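Putative adhesin (Bacteroides thetaiotaomicron, PDB 4QDG) is a putative outer-membrane lipoprotein adhesin of the FimB/Mfa2 family, probably serving as an anchor component of fimbria-like pili. Local coordinates at residues R120-G125 / T196-G201; T150-V155 / Y218-T223; E171-D176 / M192-P197. All blocks are in the same frame, centred on the assembly; numbering follows the deposited sequence.

Interaction 1: R120-G125 / T196-G201; sequences RKNLHG and TPWAQG. With MG (magnesium ion), chain C.
The ammonium group of K121 is gripped by three oxygens. K121 NZ donates to T196 OG1 at 3.1 Å and to two waters. Both waters hand the contact on to the backbone carbonyl of P197: the first lies 2.7 Å from P197 O, and the bond from the second is weak. The contact joins two loops at the surface of the beta-rich fimbrillin-type fold. One is the connection between helix 113-116 and strand 127-137. The other is the loop leading into strand 199-207. K121 reaches across with an extended chain, CG lying opposite the carbonyl carbon (chi1 -72°). Its aliphatic part is used as well, since K121 CB rests 3.7 Å from W198 CB.

Next to it, N122 lies flat on the indole of W198. The two side chains run alongside each other and point the same way, with amide and ring planes only 10° apart. N122 CB sits over the five-membered ring in a CH-pi contact, 3.8 Å from its centroid. N122 ND2 lies above the six-membered part. The other face of the indole is met by the CB of the next residue, A199. The ring N-H is used elsewhere: W198 NE1 donates to N152 OD1 on strand 140-159, a bond that would restrict the ring's rotation.

The 120-125 loop also carries a magnesium ligand. H124 shares the site with D36, C37 and C86. H124 NE2 meets the magnesium ion at 2.2 Å.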
loop_
_atom_site.group_PDB
_atom_site.type_symbol
_atom_site.label_atom_id
_atom_site.label_comp_id
_atom_site.label_asym_id
_atom_site.label_seq_id
_atom_site.Cartn_x
_atom_site.Cartn_y
_atom_site.Cartn_z
ATOM N N ARG A 120 -15.213 5.963 -1.727
ATOM C CA ARG A 120 -14.050 5.421 -2.453
ATOM C C ARG A 120 -12.694 5.760 -1.765
ATOM O O ARG A 120 -11.660 5.304 -2.248
ATOM C CB ARG A 120 -14.030 5.939 -3.908
ATOM C CG ARG A 120 -15.284 5.576 -4.717
ATOM C CD ARG A 120 -15.044 5.696 -6.201
ATOM N NE ARG A 120 -14.042 4.726 -6.633
ATOM C CZ ARG A 120 -13.376 4.781 -7.777
ATOM N NH1 ARG A 120 -13.599 5.767 -8.638
ATOM N NH2 ARG A 120 -12.476 3.851 -8.069
ATOM N N LYS A 121 -12.699 6.516 -0.645
ATOM C CA LYS A 121 -11.460 6.923 0.035
ATOM C C LYS A 121 -10.649 5.734 0.554
ATOM O O LYS A 121 -9.415 5.771 0.483
ATOM C CB LYS A 121 -11.710 7.934 1.161
ATOM C CG LYS A 121 -12.077 9.327 0.658
ATOM C CD LYS A 121 -12.082 10.324 1.800
ATOM C CE LYS A 121 -12.735 11.609 1.425
ATOM N NZ LYS A 121 -13.138 12.370 2.639
ATOM N N ASN A 122 -11.324 4.679 1.040
ATOM C CA ASN A 122 -10.635 3.481 1.520
ATOM C C ASN A 122 -10.202 2.694 0.271
ATOM O O ASN A 122 -11.040 2.077 -0.395
ATOM C CB ASN A 122 -11.540 2.665 2.463
ATOM C CG ASN A 122 -10.847 1.511 3.120
ATOM O OD1 ASN A 122 -9.632 1.349 3.032
ATOM N ND2 ASN A 122 -11.597 0.715 3.847
ATOM N N LEU A 123 -8.912 2.796 -0.086
ATOM C CA LEU A 123 -8.371 2.266 -1.332
ATOM C C LEU A 123 -8.321 0.758 -1.363
ATOM O O LEU A 123 -7.959 0.105 -0.375
ATOM C CB LEU A 123 -6.960 2.837 -1.656
ATOM C CG LEU A 123 -6.749 4.365 -1.548
ATOM C CD1 LEU A 123 -5.296 4.730 -1.805
ATOM C CD2 LEU A 123 -7.679 5.153 -2.484
ATOM N N HIS A 124 -8.678 0.213 -2.534
ATOM C CA HIS A 124 -8.617 -1.220 -2.838
ATOM C C HIS A 124 -7.129 -1.574 -2.998
ATOM O O HIS A 124 -6.398 -0.847 -3.670
ATOM C CB HIS A 124 -9.436 -1.503 -4.118
ATOM C CG HIS A 124 -9.568 -2.954 -4.513
ATOM N ND1 HIS A 124 -10.263 -3.868 -3.724
ATOM C CD2 HIS A 124 -9.190 -3.576 -5.661
ATOM C CE1 HIS A 124 -10.218 -5.019 -4.384
ATOM N NE2 HIS A 124 -9.590 -4.889 -5.553
ATOM N N GLY A 125 -6.690 -2.648 -2.352
ATOM C CA GLY A 125 -5.307 -3.118 -2.399
ATOM C C GLY A 125 -4.709 -3.139 -3.792
ATOM O O GLY A 125 -5.374 -3.544 -4.750
ATOM N N THR A 196 -7.496 12.388 3.058
ATOM C CA THR A 196 -8.306 12.694 4.239
ATOM C C THR A 196 -8.882 11.358 4.761
ATOM O O THR A 196 -8.848 10.362 4.035
ATOM C CB THR A 196 -9.353 13.782 3.966
ATOM O OG1 THR A 196 -10.245 13.345 2.948
ATOM C CG2 THR A 196 -8.714 15.160 3.612
ATOM N N PRO A 197 -9.362 11.278 6.016
ATOM C CA PRO A 197 -9.830 9.973 6.532
ATOM C C PRO A 197 -11.077 9.396 5.858
ATOM O O PRO A 197 -12.015 10.120 5.502
ATOM C CB PRO A 197 -10.132 10.276 7.995
ATOM C CG PRO A 197 -9.291 11.496 8.315
ATOM C CD PRO A 197 -9.405 12.309 7.076
ATOM N N TRP A 198 -11.066 8.076 5.685
ATOM C CA TRP A 198 -12.169 7.281 5.159
ATOM C C TRP A 198 -13.082 6.880 6.347
ATOM O O TRP A 198 -14.237 6.534 6.153
ATOM C CB TRP A 198 -11.674 6.049 4.352
ATOM C CG TRP A 198 -10.878 5.034 5.121
ATOM C CD1 TRP A 198 -9.521 4.956 5.201
ATOM C CD2 TRP A 198 -11.386 3.916 5.870
ATOM N NE1 TRP A 198 -9.153 3.839 5.902
ATOM C CE2 TRP A 198 -10.273 3.206 6.365
ATOM C CE3 TRP A 198 -12.676 3.408 6.118
ATOM C CZ2 TRP A 198 -10.405 2.057 7.164
ATOM C CZ3 TRP A 198 -12.804 2.265 6.899
ATOM C CH2 TRP A 198 -11.677 1.616 7.434
ATOM N N ALA A 199 -12.546 6.938 7.568
ATOM C CA ALA A 199 -13.221 6.674 8.840
ATOM C C ALA A 199 -12.619 7.564 9.911
ATOM O O ALA A 199 -11.420 7.829 9.890
ATOM C CB ALA A 199 -13.096 5.212 9.225
ATOM N N GLN A 200 -13.457 8.068 10.806
ATOM C CA GLN A 200 -13.089 8.955 11.912
ATOM C C GLN A 200 -14.157 8.822 12.997
ATOM O O GLN A 200 -15.330 8.649 12.685
ATOM C CB GLN A 200 -12.969 10.406 11.405
ATOM C CG GLN A 200 -12.548 11.447 12.450
ATOM C CD GLN A 200 -12.213 12.775 11.841
ATOM O OE1 GLN A 200 -11.911 12.884 10.652
ATOM N NE2 GLN A 200 -12.208 13.816 12.661
ATOM N N GLY A 201 -13.738 8.878 14.244
ATOM C CA GLY A 201 -14.643 8.750 15.373
ATOM C C GLY A 201 -13.927 8.690 16.698
ATOM O O GLY A 201 -12.803 9.183 16.851
HETATM MG MG MG C . -10.020 -6.500 -6.968
HETATM O O HOH W 1 -12.681 12.694 5.630
HETATM O O HOH W 2 -15.053 10.842 4.022
#

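Interaction 2: T150-V155 / Y218-T223; sequences TNNIRV and YAELST. With MG (magnesium ion), chain D.
An antiparallel strand pair carries this contact: 151-155 of strand 140-159 runs against 218-223 of strand 213-223, at 165°. N151 with T223, I153 with L221 and V155 with A219 are hydrogen-bonded pairs, each closed by two backbone bonds.

N152, R154 and E220 lie on one face. N152 ND2 gives a 2.7 Å bond to E220 OE1, nearly along the C-O axis. R154 NH1 makes a bent salt bridge to E220 OE2 at 2.6 Å, from above the carboxylate plane. The arginine is extended, CG trans to its backbone N (chi1 178°), and its guanidinium lies flat over the Y218 ring, planes 18° apart, in a cation-pi stack. R154 has two conformers; its contacts here hold for the one described and are less certain.

In the fimbrillin-type fold, strand 140-159 also pairs with strand 278-285. The face with I153, V155, A219 and L221 packs against F172 and I174 of strand 170-176. V155 CG2 touches L221 CD1 at 3.9 Å. At the start of 151-155, N151 OD1 accepts a hydrogen bond from W279 NE1 and binds a magnesium ion at 2.3 Å, with the carbonyl oxygens of L273 and E276 and a water.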
loop_
_atom_site.group_PDB
_atom_site.type_symbol
_atom_site.label_atom_id
_atom_site.label_comp_id
_atom_site.label_asym_id
_atom_site.label_seq_id
_atom_site.Cartn_x
_atom_site.Cartn_y
_atom_site.Cartn_z
ATOM N N THR A 150 -0.449 -0.341 -1.269
ATOM C CA THR A 150 -1.336 0.516 -0.487
ATOM C C THR A 150 -1.071 0.333 1.019
ATOM O O THR A 150 -0.517 -0.696 1.450
ATOM C CB THR A 150 -2.809 0.254 -0.872
ATOM O OG1 THR A 150 -3.059 -1.153 -0.821
ATOM C CG2 THR A 150 -3.176 0.810 -2.258
ATOM N N ASN A 151 -1.479 1.339 1.806
ATOM C CA ASN A 151 -1.293 1.408 3.243
ATOM C C ASN A 151 -2.510 1.952 3.942
ATOM O O ASN A 151 -3.255 2.751 3.383
ATOM C CB ASN A 151 -0.095 2.326 3.566
ATOM C CG ASN A 151 1.220 1.773 3.122
ATOM O OD1 ASN A 151 1.819 0.904 3.772
ATOM N ND2 ASN A 151 1.651 2.202 1.966
ATOM N N ASN A 152 -2.687 1.539 5.175
ATOM C CA ASN A 152 -3.735 2.045 6.053
ATOM C C ASN A 152 -3.042 2.580 7.285
ATOM O O ASN A 152 -2.220 1.881 7.867
ATOM C CB ASN A 152 -4.807 0.983 6.412
ATOM C CG ASN A 152 -5.993 1.614 7.119
ATOM O OD1 ASN A 152 -6.803 2.286 6.497
ATOM N ND2 ASN A 152 -6.041 1.538 8.451
ATOM N N ILE A 153 -3.300 3.847 7.614
ATOM C CA ILE A 153 -2.705 4.515 8.771
ATOM C C ILE A 153 -3.848 4.960 9.699
ATOM O O ILE A 153 -4.709 5.720 9.282
ATOM C CB ILE A 153 -1.777 5.699 8.338
ATOM C CG1 ILE A 153 -0.613 5.180 7.492
ATOM C CG2 ILE A 153 -1.216 6.452 9.564
ATOM C CD1 ILE A 153 -0.335 5.885 6.233
ATOM N N ARG A 154 -3.858 4.418 10.918
ATOM C CA ARG A 154 -4.822 4.770 11.948
ATOM C C ARG A 154 -4.121 5.729 12.916
ATOM O O ARG A 154 -3.160 5.358 13.570
ATOM C CB ARG A 154 -5.404 3.525 12.657
ATOM C CG ARG A 154 -6.407 3.820 13.803
ATOM C CD ARG A 154 -6.894 2.505 14.404
ATOM N NE ARG A 154 -7.787 2.639 15.563
ATOM C CZ ARG A 154 -9.121 2.636 15.518
ATOM N NH1 ARG A 154 -9.756 2.590 14.350
ATOM N NH2 ARG A 154 -9.830 2.698 16.640
ATOM N N VAL A 155 -4.602 6.984 12.963
ATOM C CA VAL A 155 -4.073 8.029 13.820
ATOM C C VAL A 155 -4.968 8.142 15.024
ATOM O O VAL A 155 -6.165 8.335 14.870
ATOM C CB VAL A 155 -3.921 9.377 13.058
ATOM C CG1 VAL A 155 -3.321 10.445 13.963
ATOM C CG2 VAL A 155 -3.057 9.195 11.793
ATOM N N TYR A 218 -9.968 8.937 16.756
ATOM C CA TYR A 218 -9.215 8.192 15.747
ATOM C C TYR A 218 -9.613 8.653 14.373
ATOM O O TYR A 218 -10.731 9.128 14.191
ATOM C CB TYR A 218 -9.391 6.654 15.879
ATOM C CG TYR A 218 -10.707 6.133 15.348
ATOM C CD1 TYR A 218 -10.855 5.798 14.002
ATOM C CD2 TYR A 218 -11.799 5.963 16.187
ATOM C CE1 TYR A 218 -12.077 5.348 13.498
ATOM C CE2 TYR A 218 -13.030 5.513 15.694
ATOM C CZ TYR A 218 -13.164 5.216 14.346
ATOM O OH TYR A 218 -14.370 4.783 13.858
ATOM N N ALA A 219 -8.696 8.485 13.414
ATOM C CA ALA A 219 -8.860 8.709 11.992
ATOM C C ALA A 219 -8.100 7.617 11.212
ATOM O O ALA A 219 -6.937 7.335 11.499
ATOM C CB ALA A 219 -8.349 10.076 11.595
ATOM N N GLU A 220 -8.775 6.999 10.242
ATOM C CA GLU A 220 -8.178 6.001 9.379
ATOM C C GLU A 220 -7.934 6.631 8.014
ATOM O O GLU A 220 -8.871 7.151 7.408
ATOM C CB GLU A 220 -9.064 4.774 9.279
ATOM C CG GLU A 220 -9.408 4.173 10.633
ATOM C CD GLU A 220 -8.946 2.750 10.880
ATOM O OE1 GLU A 220 -8.060 2.258 10.149
ATOM O OE2 GLU A 220 -9.491 2.122 11.811
ATOM N N LEU A 221 -6.680 6.618 7.545
ATOM C CA LEU A 221 -6.325 7.181 6.244
ATOM C C LEU A 221 -5.714 6.076 5.381
ATOM O O LEU A 221 -4.927 5.271 5.865
ATOM C CB LEU A 221 -5.341 8.361 6.412
ATOM C CG LEU A 221 -5.838 9.576 7.152
ATOM C CD1 LEU A 221 -5.164 9.670 8.506
ATOM C CD2 LEU A 221 -5.583 10.815 6.327
ATOM N N SER A 222 -6.108 6.017 4.124
ATOM C CA SER A 222 -5.715 4.993 3.165
ATOM C C SER A 222 -4.878 5.666 2.062
ATOM O O SER A 222 -5.331 6.621 1.452
ATOM C CB SER A 222 -6.979 4.320 2.612
ATOM O OG SER A 222 -6.687 3.381 1.601
ATOM N N THR A 223 -3.627 5.234 1.880
ATOM C CA THR A 223 -2.724 5.918 0.944
ATOM C C THR A 223 -2.071 4.957 -0.035
ATOM O O THR A 223 -2.137 3.733 0.119
ATOM C CB THR A 223 -1.592 6.669 1.724
ATOM O OG1 THR A 223 -0.620 5.732 2.197
ATOM C CG2 THR A 223 -2.109 7.546 2.909
HETATM MG MG MG D . 3.490 -0.612 3.209
HETATM O O HOH W 3 2.329 -1.598 1.682
#

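Interaction 3: E171-D176 / M192-P197; sequences EFEITD and MVTYTP
Four backbone hydrogen bonds tie I174 and D176 to Y195 and V193. They make strand 193-195 the edge of an antiparallel four-stranded sheet in the fimbrillin-type fold, beside strand 170-176. I174 and Y195 satisfy each other's N-H and C=O. D176 and V193 do the same. The two bonds donated by the edge strand are the shorter: Y195 N to I174 O and V193 N to D176 O are both 2.8 Å and nearly straight. The return bond from I174 N to Y195 O is 3.1 Å. Weaker CA-H contacts support them, among them E173 CA to Y195 O at 3.3 Å.

T175 and T194 form the non-hydrogen-bonded pair between these two. Their side chains lie alongside and point the same way, and T175 CG2 touches T194 OG1 at 3.5 Å. The selenium of M192, a selenomethionine, also reaches T175 CG2. The opposite edge of strand 170-176 is bonded to strand 235-240.

The ends of E173, D176 and Y195 find partners elsewhere. E173 forms a salt bridge with R239, while its CG packs on T194 CG2. D176 is paired with R229, which probably stabilises its negative charge. Y195 OH hydrogen-bonds with N178 OD1 and with the backbone N of S224.

On the face with I174, D176 and Y195, CG of Y195 sits beside the backbone N (chi1 -63°), which turns the ring edge to I174 O and D176 CB. Y195 CD2 comes 4.1 Å from I174 CG2. At the far end, F172 CB meets P197 CG at 3.7 Å.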
loop_
_atom_site.group_PDB
_atom_site.type_symbol
_atom_site.label_atom_id
_atom_site.label_comp_id
_atom_site.label_asym_id
_atom_site.label_seq_id
_atom_site.Cartn_x
_atom_site.Cartn_y
_atom_site.Cartn_z
ATOM N N GLU A 171 -9.114 17.867 12.177
ATOM C CA GLU A 171 -8.949 17.538 10.775
ATOM C C GLU A 171 -7.630 16.795 10.667
ATOM O O GLU A 171 -6.625 17.215 11.263
ATOM C CB GLU A 171 -8.952 18.801 9.910
ATOM C CG GLU A 171 -10.340 19.319 9.605
ATOM C CD GLU A 171 -10.422 20.584 8.764
ATOM O OE1 GLU A 171 -9.375 21.231 8.516
ATOM O OE2 GLU A 171 -11.557 20.942 8.371
ATOM N N PHE A 172 -7.647 15.674 9.939
ATOM C CA PHE A 172 -6.484 14.807 9.743
ATOM C C PHE A 172 -6.150 14.750 8.275
ATOM O O PHE A 172 -7.052 14.615 7.454
ATOM C CB PHE A 172 -6.752 13.395 10.264
ATOM C CG PHE A 172 -7.145 13.306 11.722
ATOM C CD1 PHE A 172 -8.449 13.585 12.127
ATOM C CD2 PHE A 172 -6.250 12.810 12.673
ATOM C CE1 PHE A 172 -8.826 13.423 13.460
ATOM C CE2 PHE A 172 -6.629 12.673 14.008
ATOM C CZ PHE A 172 -7.908 12.980 14.395
ATOM N N GLU A 173 -4.857 14.908 7.938
ATOM C CA GLU A 173 -4.405 14.887 6.545
ATOM C C GLU A 173 -3.076 14.210 6.400
ATOM O O GLU A 173 -2.241 14.257 7.311
ATOM C CB GLU A 173 -4.247 16.311 5.997
ATOM C CG GLU A 173 -5.534 17.030 5.682
ATOM C CD GLU A 173 -5.439 18.547 5.671
ATOM O OE1 GLU A 173 -4.356 19.106 5.967
ATOM O OE2 GLU A 173 -6.474 19.179 5.371
ATOM N N ILE A 174 -2.864 13.633 5.213
ATOM C CA ILE A 174 -1.587 13.111 4.774
ATOM C C ILE A 174 -1.343 13.748 3.428
ATOM O O ILE A 174 -2.164 13.603 2.533
ATOM C CB ILE A 174 -1.409 11.571 4.771
ATOM C CG1 ILE A 174 -1.396 11.035 6.207
ATOM C CG2 ILE A 174 -0.105 11.181 4.048
ATOM C CD1 ILE A 174 -1.509 9.483 6.357
ATOM N N THR A 175 -0.281 14.558 3.323
ATOM C CA THR A 175 0.127 15.110 2.044
ATOM C C THR A 175 1.300 14.258 1.547
ATOM O O THR A 175 2.213 13.907 2.313
ATOM C CB THR A 175 0.461 16.598 2.108
ATOM O OG1 THR A 175 1.387 16.839 3.175
ATOM C CG2 THR A 175 -0.785 17.483 2.188
ATOM N N ASP A 176 1.260 13.916 0.261
ATOM C CA ASP A 176 2.295 13.103 -0.379
ATOM C C ASP A 176 2.221 13.294 -1.860
ATOM O O ASP A 176 1.261 13.868 -2.351
ATOM C CB ASP A 176 2.111 11.599 -0.019
ATOM C CG ASP A 176 3.364 10.746 -0.098
ATOM O OD1 ASP A 176 4.361 11.188 -0.751
ATOM O OD2 ASP A 176 3.391 9.680 0.553
HETATM N N MSE A 192 1.689 17.124 -5.441
HETATM C CA MSE A 192 1.161 16.793 -4.137
HETATM C C MSE A 192 -0.336 16.493 -4.177
HETATM O O MSE A 192 -1.103 17.154 -4.881
HETATM C CB MSE A 192 1.435 17.954 -3.180
HETATM C CG MSE A 192 1.056 17.655 -1.742
HETATM SE SE MSE A 192 0.952 19.263 -0.650
HETATM C CE MSE A 192 -0.880 19.906 -1.223
ATOM N N VAL A 193 -0.731 15.492 -3.405
ATOM C CA VAL A 193 -2.129 15.097 -3.184
ATOM C C VAL A 193 -2.372 15.178 -1.684
ATOM O O VAL A 193 -1.429 15.044 -0.904
ATOM C CB VAL A 193 -2.535 13.702 -3.760
ATOM C CG1 VAL A 193 -2.365 13.659 -5.271
ATOM C CG2 VAL A 193 -1.790 12.553 -3.074
ATOM N N THR A 194 -3.626 15.388 -1.289
ATOM C CA THR A 194 -4.027 15.401 0.106
ATOM C C THR A 194 -4.971 14.208 0.345
ATOM O O THR A 194 -5.999 14.084 -0.318
ATOM C CB THR A 194 -4.668 16.754 0.469
ATOM O OG1 THR A 194 -3.708 17.780 0.260
ATOM C CG2 THR A 194 -5.154 16.806 1.914
ATOM N N TYR A 195 -4.604 13.334 1.279
ATOM C CA TYR A 195 -5.452 12.240 1.719
ATOM C C TYR A 195 -6.197 12.715 2.963
ATOM O O TYR A 195 -5.584 13.341 3.841
ATOM C CB TYR A 195 -4.632 10.969 2.058
ATOM C CG TYR A 195 -3.874 10.333 0.909
ATOM C CD1 TYR A 195 -4.496 9.423 0.054
ATOM C CD2 TYR A 195 -2.513 10.558 0.743
ATOM C CE1 TYR A 195 -3.795 8.816 -0.985
ATOM C CE2 TYR A 195 -1.790 9.915 -0.253
ATOM C CZ TYR A 195 -2.430 9.044 -1.116
ATOM O OH TYR A 195 -1.673 8.420 -2.075
ATOM N N THR A 196 -7.496 12.388 3.058
ATOM C CA THR A 196 -8.306 12.694 4.239
ATOM C C THR A 196 -8.882 11.358 4.761
ATOM O O THR A 196 -8.848 10.362 4.035
ATOM C CB THR A 196 -9.353 13.782 3.966
ATOM O OG1 THR A 196 -10.245 13.345 2.948
ATOM C CG2 THR A 196 -8.714 15.160 3.612
ATOM N N PRO A 197 -9.362 11.278 6.016
ATOM C CA PRO A 197 -9.830 9.973 6.532
ATOM C C PRO A 197 -11.077 9.396 5.858
ATOM O O PRO A 197 -12.015 10.120 5.502
ATOM C CB PRO A 197 -10.132 10.276 7.995
ATOM C CG PRO A 197 -9.291 11.496 8.315
ATOM C CD PRO A 197 -9.405 12.309 7.076
#

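In the fold
Interaction 3 is nested within the chain loop closed by interaction 2, and interactions 1 and 3 share T196 and P197. Strands 199-207 and 213-223 are neighbouring strands, joining interactions 1 and 2 through A199 O to E220 N and G201 O to Y218 N, both 2.8 Å and probable hydrogen bonds. Interaction 3 packs against the face with A219 and L221: A219 CB lies 3.4 Å from F172 CG, and L221 CD2 lies 3.5 Å from Y195 O. The centres of interactions 1 and 2 are about 7 Å apart. Interactions 1 and 2 each contribute a ligand to a different magnesium ion, H124 and N151. Interaction 3 contributes none; the D176 side chain stays about 11 Å from a magnesium ion.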